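Local coordinates for protein endosialidase (Enterobacteria phage phi92, PDB 4HIZ) that hydrolyses sialic acid polymers as a phage endosialidase, probably cleaving both alpha-2,8 and alpha-2,9 linkages within the chain, at residues 406-420 / 432-444. Residues are numbered along the deposited sequence; the frame is centred on the assembly and turned at random.
Sequences DYLYIFGTERSFGEW and TYPRTFMCKINVS
With chi1 at 62°, E414 places CG between its backbone N and carbonyl carbon, and the extended chain carries its carboxylate to R435. R435 grips it side-on in a salt bridge: NE lies 2.8 Å from E414 OE2, which it approaches from above the carboxylate plane, while NH2 donates to OE1 on the syn side at 2.8 Å. The backbone N of R435 also reaches OE2, from the same face as NE, and W420 N donates to OE1, so each buried oxygen takes two firm bonds and the carboxylate is held against rotation. E421 is a second acid partner of R435 NH2. One face of the W420 ring lies on F437, CD2 to CD2 3.4 Å, with the planes oblique at 38°.

These groups tie the loop after strand 407-413 to the start of strand 435-442; the two strands are antiparallel neighbours in a four-stranded blade, 401-404, 407-413, 435-442 and 456-460, of the catalytic beta-propeller, whose sheet is continued by strands from the N-terminal part. Antiparallel pairing runs from Y407-N442 to T413-T436, with L408-I441, I410-C439 and G412-F437 as the hydrogen-bonded pairs; F437 N to G412 O (2.8 Å) is almost straight.

On the face bearing Y407, Y409 and F411, M438 lays CG over the F411 ring (3.8 Å to its centroid) and sets SD at the edge of the Y409 ring, a Met-aromatic contact. K440, fully extended, runs CE across the Y407 ring, brings NZ above it in a cation-pi contact, and ends in a hydrogen bond from NZ to Y409 OH (3.0 Å). Further along, a water bridges Y407 OH and N442 ND2.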
ATOM      1  N   ASP A 406     -27.076  31.427  10.522  1.00 16.78           N
ATOM      2  CA  ASP A 406     -27.121  32.162  11.772  1.00 18.20           C
ATOM      3  C   ASP A 406     -26.261  31.541  12.873  1.00 15.68           C
ATOM      4  O   ASP A 406     -26.148  32.115  13.959  1.00 16.34           O
ATOM      5  CB  ASP A 406     -28.561  32.234  12.284  1.00 24.71           C
ATOM      6  CG  ASP A 406     -29.452  33.174  11.464  1.00 32.24           C
ATOM      7  OD1 ASP A 406     -28.942  34.027  10.698  1.00 32.63           O
ATOM      8  OD2 ASP A 406     -30.690  33.072  11.622  1.00 37.56           O
ATOM      9  N   TYR A 407     -25.676  30.377  12.606  1.00 14.57           N
ATOM     10  CA  TYR A 407     -25.062  29.587  13.669  1.00 14.46           C
ATOM     11  C   TYR A 407     -23.573  29.390  13.538  1.00 13.77           C
ATOM     12  O   TYR A 407     -23.043  29.236  12.440  1.00 14.78           O
ATOM     13  CB  TYR A 407     -25.688  28.176  13.679  1.00 16.35           C
ATOM     14  CG  TYR A 407     -27.145  28.208  14.012  1.00 20.92           C
ATOM     15  CD1 TYR A 407     -27.580  28.152  15.336  1.00 21.73           C
ATOM     16  CD2 TYR A 407     -28.103  28.278  12.998  1.00 26.30           C
ATOM     17  CE1 TYR A 407     -28.941  28.164  15.645  1.00 26.32           C
ATOM     18  CE2 TYR A 407     -29.457  28.295  13.292  1.00 30.38           C
ATOM     19  CZ  TYR A 407     -29.869  28.255  14.610  1.00 31.90           C
ATOM     20  OH  TYR A 407     -31.221  28.278  14.873  1.00 36.28           O
ATOM     21  N   LEU A 408     -22.903  29.331  14.678  1.00 12.62           N
ATOM     22  CA  LEU A 408     -21.553  28.791  14.725  1.00 12.68           C
ATOM     23  C   LEU A 408     -21.674  27.328  15.093  1.00 12.93           C
ATOM     24  O   LEU A 408     -22.339  26.983  16.087  1.00 14.28           O
ATOM     25  CB  LEU A 408     -20.725  29.482  15.828  1.00 12.55           C
ATOM     26  CG  LEU A 408     -20.508  30.999  15.640  1.00 13.23           C
ATOM     27  CD1 LEU A 408     -19.498  31.486  16.667  1.00 13.38           C
ATOM     28  CD2 LEU A 408     -20.007  31.306  14.240  1.00 13.48           C
ATOM     29  N   TYR A 409     -21.025  26.472  14.309  1.00 11.84           N
ATOM     30  CA  TYR A 409     -20.877  25.041  14.650  1.00 11.55           C
ATOM     31  C   TYR A 409     -19.497  24.902  15.274  1.00 11.64           C
ATOM     32  O   TYR A 409     -18.476  25.108  14.590  1.00 11.67           O
ATOM     33  CB  TYR A 409     -20.958  24.172  13.398  1.00 13.65           C
ATOM     34  CG  TYR A 409     -22.329  23.984  12.828  1.00 17.83           C
ATOM     35  CD1 TYR A 409     -22.937  24.979  12.083  1.00 22.40           C
ATOM     36  CD2 TYR A 409     -22.996  22.779  12.975  1.00 20.34           C
ATOM     37  CE1 TYR A 409     -24.185  24.773  11.532  1.00 25.88           C
ATOM     38  CE2 TYR A 409     -24.228  22.581  12.430  1.00 23.44           C
ATOM     39  CZ  TYR A 409     -24.818  23.576  11.703  1.00 25.74           C
ATOM     40  OH  TYR A 409     -26.063  23.380  11.145  1.00 27.83           O
ATOM     41  N   ILE A 410     -19.470  24.591  16.580  1.00 11.37           N
ATOM     42  CA  ILE A 410     -18.246  24.608  17.382  1.00 11.10           C
ATOM     43  C   ILE A 410     -17.942  23.196  17.891  1.00 10.95           C
ATOM     44  O   ILE A 410     -18.842  22.558  18.424  1.00 11.83           O
ATOM     45  CB  ILE A 410     -18.399  25.562  18.595  1.00 11.11           C
ATOM     46  CG1 ILE A 410     -18.749  26.967  18.083  1.00 12.53           C
ATOM     47  CG2 ILE A 410     -17.101  25.584  19.408  1.00  9.96           C
ATOM     48  CD1 ILE A 410     -19.092  27.960  19.208  1.00 13.56           C
ATOM     49  N   PHE A 411     -16.692  22.758  17.743  1.00  9.53           N
ATOM     50  CA  PHE A 411     -16.293  21.375  18.038  1.00  9.74           C
ATOM     51  C   PHE A 411     -15.175  21.367  19.067  1.00 10.77           C
ATOM     52  O   PHE A 411     -14.313  22.245  19.078  1.00 11.50           O
ATOM     53  CB  PHE A 411     -15.768  20.688  16.764  1.00 10.06           C
ATOM     54  CG  PHE A 411     -16.812  20.485  15.700  1.00 10.82           C
ATOM     55  CD1 PHE A 411     -17.206  21.555  14.873  1.00 11.11           C
ATOM     56  CD2 PHE A 411     -17.437  19.273  15.559  1.00 11.36           C
ATOM     57  CE1 PHE A 411     -18.168  21.375  13.896  1.00 12.16           C
ATOM     58  CE2 PHE A 411     -18.411  19.070  14.549  1.00 11.85           C
ATOM     59  CZ  PHE A 411     -18.777  20.108  13.717  1.00 12.65           C
ATOM     60  N   GLY A 412     -15.130  20.317  19.875  1.00 11.29           N
ATOM     61  CA  GLY A 412     -14.006  20.097  20.764  1.00 11.05           C
ATOM     62  C   GLY A 412     -13.970  18.617  21.115  1.00 11.52           C
ATOM     63  O   GLY A 412     -14.942  17.890  20.869  1.00 11.99           O
ATOM     64  N   THR A 413     -12.836  18.190  21.630  1.00 11.70           N
ATOM     65  CA  THR A 413     -12.657  16.765  21.988  1.00 10.42           C
ATOM     66  C   THR A 413     -11.913  16.698  23.295  1.00 11.30           C
ATOM     67  O   THR A 413     -10.892  17.365  23.446  1.00 11.35           O
ATOM     68  CB  THR A 413     -11.815  16.068  20.904  1.00 12.06           C
ATOM     69  OG1 THR A 413     -12.458  16.209  19.626  1.00 12.08           O
ATOM     70  CG2 THR A 413     -11.614  14.572  21.205  1.00 12.10           C
ATOM     71  N   GLU A 414     -12.355  15.845  24.226  1.00 11.24           N
ATOM     72  CA  GLU A 414     -11.547  15.690  25.444  1.00 11.38           C
ATOM     73  C   GLU A 414     -10.303  14.811  25.123  1.00 11.93           C
ATOM     74  O   GLU A 414     -10.294  14.047  24.154  1.00 11.43           O
ATOM     75  CB  GLU A 414     -12.382  15.122  26.600  1.00 10.85           C
ATOM     76  CG  GLU A 414     -12.930  13.712  26.259  1.00 10.61           C
ATOM     77  CD  GLU A 414     -13.928  13.178  27.293  1.00 11.90           C
ATOM     78  OE1 GLU A 414     -14.142  13.834  28.346  1.00 12.37           O
ATOM     79  OE2 GLU A 414     -14.496  12.072  27.055  1.00 11.74           O
ATOM     80  N   ARG A 415      -9.237  14.966  25.905  1.00 11.17           N
ATOM     81  CA  ARG A 415      -7.973  14.270  25.641  1.00 11.35           C
ATOM     82  C   ARG A 415      -8.073  12.787  26.020  1.00 11.00           C
ATOM     83  O   ARG A 415      -7.383  11.939  25.436  1.00 11.25           O
ATOM     84  CB  ARG A 415      -6.854  14.911  26.486  1.00 13.34           C
ATOM     85  CG  ARG A 415      -6.612  16.369  26.121  1.00 15.14           C
ATOM     86  CD  ARG A 415      -5.714  16.438  24.896  1.00 18.20           C
ATOM     87  NE  ARG A 415      -5.543  17.838  24.593  1.00 18.88           N
ATOM     88  CZ  ARG A 415      -4.561  18.351  23.890  1.00 17.56           C
ATOM     89  NH1 ARG A 415      -3.627  17.562  23.333  1.00 17.33           N
ATOM     90  NH2 ARG A 415      -4.550  19.666  23.740  1.00 15.94           N
ATOM     91  N   SER A 416      -8.898  12.521  27.025  1.00 10.89           N
ATOM     92  CA  SER A 416      -9.123  11.148  27.506  1.00 11.20           C
ATOM     93  C   SER A 416     -10.512  11.103  28.117  1.00 11.09           C
ATOM     94  O   SER A 416     -11.055  12.158  28.490  1.00 12.20           O
ATOM     95  CB  SER A 416      -8.028  10.752  28.525  1.00 11.61           C
ATOM     96  OG  SER A 416      -8.278   9.427  29.017  1.00 13.25           O
ATOM     97  N   PHE A 417     -11.114   9.913  28.216  1.00 10.58           N
ATOM     98  CA  PHE A 417     -12.482   9.851  28.668  1.00 10.76           C
ATOM     99  C   PHE A 417     -12.687  10.521  30.036  1.00 11.85           C
ATOM    100  O   PHE A 417     -11.900  10.321  30.974  1.00 13.35           O
ATOM    101  CB  PHE A 417     -12.994   8.400  28.785  1.00 10.86           C
ATOM    102  CG  PHE A 417     -14.404   8.349  29.253  1.00 12.59           C
ATOM    103  CD1 PHE A 417     -15.435   8.752  28.408  1.00 13.33           C
ATOM    104  CD2 PHE A 417     -14.709   8.005  30.571  1.00 14.64           C
ATOM    105  CE1 PHE A 417     -16.759   8.768  28.850  1.00 14.76           C
ATOM    106  CE2 PHE A 417     -16.035   8.038  31.019  1.00 16.39           C
ATOM    107  CZ  PHE A 417     -17.058   8.413  30.148  1.00 16.18           C
ATOM    108  N   GLY A 418     -13.755  11.311  30.130  1.00 12.60           N
ATOM    109  CA  GLY A 418     -14.216  11.835  31.400  1.00 13.88           C
ATOM    110  C   GLY A 418     -13.518  13.127  31.834  1.00 14.77           C
ATOM    111  O   GLY A 418     -13.763  13.595  32.950  1.00 16.25           O
ATOM    112  N   GLU A 419     -12.653  13.692  30.997  1.00 13.05           N
ATOM    113  CA  GLU A 419     -11.991  14.957  31.362  1.00 12.94           C
ATOM    114  C   GLU A 419     -12.806  16.180  30.971  1.00 12.83           C
ATOM    115  O   GLU A 419     -12.488  17.303  31.392  1.00 13.84           O
ATOM    116  CB  GLU A 419     -10.594  15.060  30.733  1.00 13.50           C
ATOM    117  CG  GLU A 419      -9.655  13.984  31.191  1.00 14.68           C
ATOM    118  CD  GLU A 419      -8.258  14.123  30.603  1.00 15.57           C
ATOM    119  OE1 GLU A 419      -7.981  15.106  29.873  1.00 15.66           O
ATOM    120  OE2 GLU A 419      -7.414  13.254  30.894  1.00 16.39           O
ATOM    121  N   TRP A 420     -13.853  15.990  30.169  1.00 11.61           N
ATOM    122  CA  TRP A 420     -14.547  17.171  29.608  1.00 11.90           C
ATOM    123  C   TRP A 420     -15.184  18.060  30.689  1.00 12.75           C
ATOM    124  O   TRP A 420     -15.056  19.311  30.684  1.00 13.35           O
ATOM    125  CB  TRP A 420     -15.653  16.735  28.640  1.00 12.48           C
ATOM    126  CG  TRP A 420     -16.333  17.894  27.949  1.00 12.32           C
ATOM    127  CD1 TRP A 420     -17.484  18.496  28.345  1.00 13.60           C
ATOM    128  CD2 TRP A 420     -15.948  18.525  26.707  1.00 13.08           C
ATOM    129  NE1 TRP A 420     -17.823  19.503  27.460  1.00 13.44           N
ATOM    130  CE2 TRP A 420     -16.907  19.521  26.433  1.00 13.76           C
ATOM    131  CE3 TRP A 420     -14.873  18.365  25.830  1.00 12.19           C
ATOM    132  CZ2 TRP A 420     -16.819  20.367  25.309  1.00 12.76           C
ATOM    133  CZ3 TRP A 420     -14.795  19.179  24.701  1.00 11.85           C
ATOM    134  CH2 TRP A 420     -15.758  20.174  24.459  1.00 11.63           C
ATOM    135  N   THR A 432      -8.567   4.683  26.957  1.00 11.13           N
ATOM    136  CA  THR A 432      -9.939   5.166  27.207  1.00 10.65           C
ATOM    137  C   THR A 432     -10.564   5.610  25.885  1.00 10.85           C
ATOM    138  O   THR A 432      -9.881   5.603  24.847  1.00 12.41           O
ATOM    139  CB  THR A 432      -9.989   6.415  28.148  1.00 11.38           C
ATOM    140  OG1 THR A 432      -9.480   7.555  27.442  1.00 12.71           O
ATOM    141  CG2 THR A 432      -9.160   6.174  29.437  1.00 12.95           C
ATOM    142  N   TYR A 433     -11.857   5.952  25.924  1.00 10.28           N
ATOM    143  CA  TYR A 433     -12.580   6.416  24.732  1.00  9.99           C
ATOM    144  C   TYR A 433     -13.038   7.867  24.937  1.00 10.54           C
ATOM    145  O   TYR A 433     -14.185   8.124  25.348  1.00 11.08           O
ATOM    146  CB  TYR A 433     -13.809   5.544  24.521  1.00 10.19           C
ATOM    147  CG  TYR A 433     -13.523   4.124  24.098  1.00 10.67           C
ATOM    148  CD1 TYR A 433     -13.237   3.827  22.749  1.00 10.47           C
ATOM    149  CD2 TYR A 433     -13.588   3.081  25.013  1.00 12.01           C
ATOM    150  CE1 TYR A 433     -13.032   2.508  22.316  1.00 10.59           C
ATOM    151  CE2 TYR A 433     -13.384   1.752  24.586  1.00 11.62           C
ATOM    152  CZ  TYR A 433     -13.093   1.490  23.244  1.00 11.54           C
ATOM    153  OH  TYR A 433     -12.888   0.188  22.808  1.00 12.59           O
ATOM    154  N   PRO A 434     -12.134   8.816  24.673  1.00 10.73           N
ATOM    155  CA  PRO A 434     -12.541  10.231  24.777  1.00 10.65           C
ATOM    156  C   PRO A 434     -13.669  10.608  23.827  1.00 11.16           C
ATOM    157  O   PRO A 434     -13.712  10.183  22.647  1.00 11.96           O
ATOM    158  CB  PRO A 434     -11.258  11.000  24.435  1.00 12.25           C
ATOM    159  CG  PRO A 434     -10.396   9.967  23.610  1.00 11.79           C
ATOM    160  CD  PRO A 434     -10.735   8.648  24.262  1.00 11.05           C
ATOM    161  N   ARG A 435     -14.572  11.435  24.346  1.00 10.95           N
ATOM    162  CA  ARG A 435     -15.721  11.968  23.597  1.00 10.24           C
ATOM    163  C   ARG A 435     -15.390  13.223  22.799  1.00 11.27           C
ATOM    164  O   ARG A 435     -14.661  14.102  23.287  1.00 12.31           O
ATOM    165  CB  ARG A 435     -16.833  12.348  24.589  1.00  9.57           C
ATOM    166  CG  ARG A 435     -17.445  11.106  25.313  1.00 10.22           C
ATOM    167  CD  ARG A 435     -18.202  11.539  26.585  1.00 11.43           C
ATOM    168  NE  ARG A 435     -17.271  12.138  27.551  1.00 10.99           N
ATOM    169  CZ  ARG A 435     -17.637  12.753  28.671  1.00 11.57           C
ATOM    170  NH1 ARG A 435     -18.919  12.870  29.016  1.00 11.05           N
ATOM    171  NH2 ARG A 435     -16.700  13.280  29.438  1.00 12.09           N
ATOM    172  N   THR A 436     -15.933  13.287  21.585  1.00  9.98           N
ATOM    173  CA  THR A 436     -15.927  14.517  20.794  1.00 10.25           C
ATOM    174  C   THR A 436     -17.298  15.163  20.855  1.00 10.73           C
ATOM    175  O   THR A 436     -18.320  14.476  20.749  1.00 10.50           O
ATOM    176  CB  THR A 436     -15.536  14.185  19.346  1.00 10.76           C
ATOM    177  OG1 THR A 436     -14.120  13.990  19.315  1.00 11.91           O
ATOM    178  CG2 THR A 436     -15.918  15.340  18.331  1.00 10.13           C
ATOM    179  N   PHE A 437     -17.326  16.499  20.959  1.00 10.51           N
ATOM    180  CA  PHE A 437     -18.577  17.223  21.108  1.00 10.90           C
ATOM    181  C   PHE A 437     -18.722  18.345  20.092  1.00 11.04           C
ATOM    182  O   PHE A 437     -17.755  18.880  19.593  1.00 11.42           O
ATOM    183  CB  PHE A 437     -18.622  17.913  22.477  1.00 11.81           C
ATOM    184  CG  PHE A 437     -18.627  16.959  23.645  1.00 12.51           C
ATOM    185  CD1 PHE A 437     -19.835  16.458  24.129  1.00 12.35           C
ATOM    186  CD2 PHE A 437     -17.419  16.602  24.280  1.00 11.80           C
ATOM    187  CE1 PHE A 437     -19.865  15.589  25.230  1.00 13.30           C
ATOM    188  CE2 PHE A 437     -17.433  15.699  25.383  1.00 12.45           C
ATOM    189  CZ  PHE A 437     -18.655  15.224  25.864  1.00 13.15           C
ATOM    190  N   MET A 438     -19.960  18.691  19.810  1.00 10.93           N
ATOM    191  CA  MET A 438     -20.282  19.797  18.920  1.00 12.29           C
ATOM    192  C   MET A 438     -21.404  20.573  19.587  1.00 12.29           C
ATOM    193  O   MET A 438     -22.324  19.993  20.157  1.00 12.20           O
ATOM    194  CB  MET A 438     -20.754  19.255  17.564  1.00 13.70           C
ATOM    195  CG  MET A 438     -21.087  20.378  16.549  1.00 15.54           C
ATOM    196  SD  MET A 438     -21.832  19.670  15.050  1.00 19.38           S
ATOM    197  CE  MET A 438     -23.523  19.303  15.571  1.00 23.55           C
ATOM    198  N   CYS A 439     -21.371  21.897  19.470  1.00 11.58           N
ATOM    199  CA  CYS A 439     -22.556  22.690  19.803  1.00 12.27           C
ATOM    200  C   CYS A 439     -22.859  23.633  18.645  1.00 13.06           C
ATOM    201  O   CYS A 439     -22.019  23.843  17.742  1.00 12.71           O
ATOM    202  CB  CYS A 439     -22.411  23.457  21.140  1.00 12.44           C
ATOM    203  SG  CYS A 439     -21.186  24.783  21.150  1.00 13.58           S
ATOM    204  N   LYS A 440     -24.081  24.157  18.653  1.00 13.64           N
ATOM    205  CA  LYS A 440     -24.557  25.004  17.572  1.00 15.36           C
ATOM    206  C   LYS A 440     -25.116  26.274  18.225  1.00 16.32           C
ATOM    207  O   LYS A 440     -26.178  26.228  18.864  1.00 18.30           O
ATOM    208  CB  LYS A 440     -25.631  24.226  16.796  1.00 19.77           C
ATOM    209  CG  LYS A 440     -26.156  24.922  15.568  1.00 27.21           C
ATOM    210  CD  LYS A 440     -27.101  23.960  14.797  1.00 33.66           C
ATOM    211  CE  LYS A 440     -27.786  24.681  13.641  1.00 37.02           C
ATOM    212  NZ  LYS A 440     -28.574  23.775  12.751  1.00 38.25           N
ATOM    213  N   ILE A 441     -24.399  27.388  18.074  1.00 15.14           N
ATOM    214  CA  ILE A 441     -24.752  28.632  18.776  1.00 16.05           C
ATOM    215  C   ILE A 441     -25.290  29.652  17.781  1.00 15.29           C
ATOM    216  O   ILE A 441     -24.621  29.951  16.804  1.00 15.87           O
ATOM    217  CB  ILE A 441     -23.519  29.254  19.495  1.00 18.31           C
ATOM    218  CG1 ILE A 441     -22.852  28.254  20.448  1.00 20.31           C
ATOM    219  CG2 ILE A 441     -23.914  30.561  20.249  1.00 18.44           C
ATOM    220  CD1 ILE A 441     -23.781  27.660  21.380  1.00 23.08           C
ATOM    221  N   ASN A 442     -26.500  30.160  18.022  1.00 15.30           N
ATOM    222  CA  ASN A 442     -27.061  31.220  17.197  1.00 16.53           C
ATOM    223  C   ASN A 442     -26.355  32.529  17.544  1.00 17.30           C
ATOM    224  O   ASN A 442     -26.505  33.053  18.668  1.00 19.15           O
ATOM    225  CB  ASN A 442     -28.562  31.362  17.461  1.00 17.75           C
ATOM    226  CG  ASN A 442     -29.238  32.285  16.459  1.00 20.38           C
ATOM    227  OD1 ASN A 442     -28.652  33.293  16.028  1.00 20.59           O
ATOM    228  ND2 ASN A 442     -30.464  31.929  16.050  1.00 22.57           N
ATOM    229  N   VAL A 443     -25.569  33.054  16.602  1.00 15.93           N
ATOM    230  CA  VAL A 443     -24.891  34.334  16.844  1.00 16.42           C
ATOM    231  C   VAL A 443     -25.560  35.473  16.080  1.00 17.97           C
ATOM    232  O   VAL A 443     -25.127  36.617  16.220  1.00 18.79           O
ATOM    233  CB  VAL A 443     -23.376  34.263  16.547  1.00 17.70           C
ATOM    234  CG1 VAL A 443     -22.677  33.244  17.508  1.00 18.33           C
ATOM    235  CG2 VAL A 443     -23.136  33.880  15.085  1.00 19.26           C
ATOM    236  N   SER A 444     -26.596  35.196  15.281  1.00 18.33           N
ATOM    237  CA  SER A 444     -27.358  36.290  14.662  0.56 19.62           C
ATOM    238  C   SER A 444     -28.124  37.031  15.753  1.00 19.56           C
ATOM    239  O   SER A 444     -28.308  38.267  15.693  1.00 19.01           O
ATOM    240  CB  SER A 444     -28.328  35.777  13.596  0.56 22.27           C
ATOM    241  OG  SER A 444     -29.487  35.221  14.189  0.56 24.40           O
TER
HETATM  242  O   HOH W   1     -31.706  29.465  17.439  1.00 47.47           O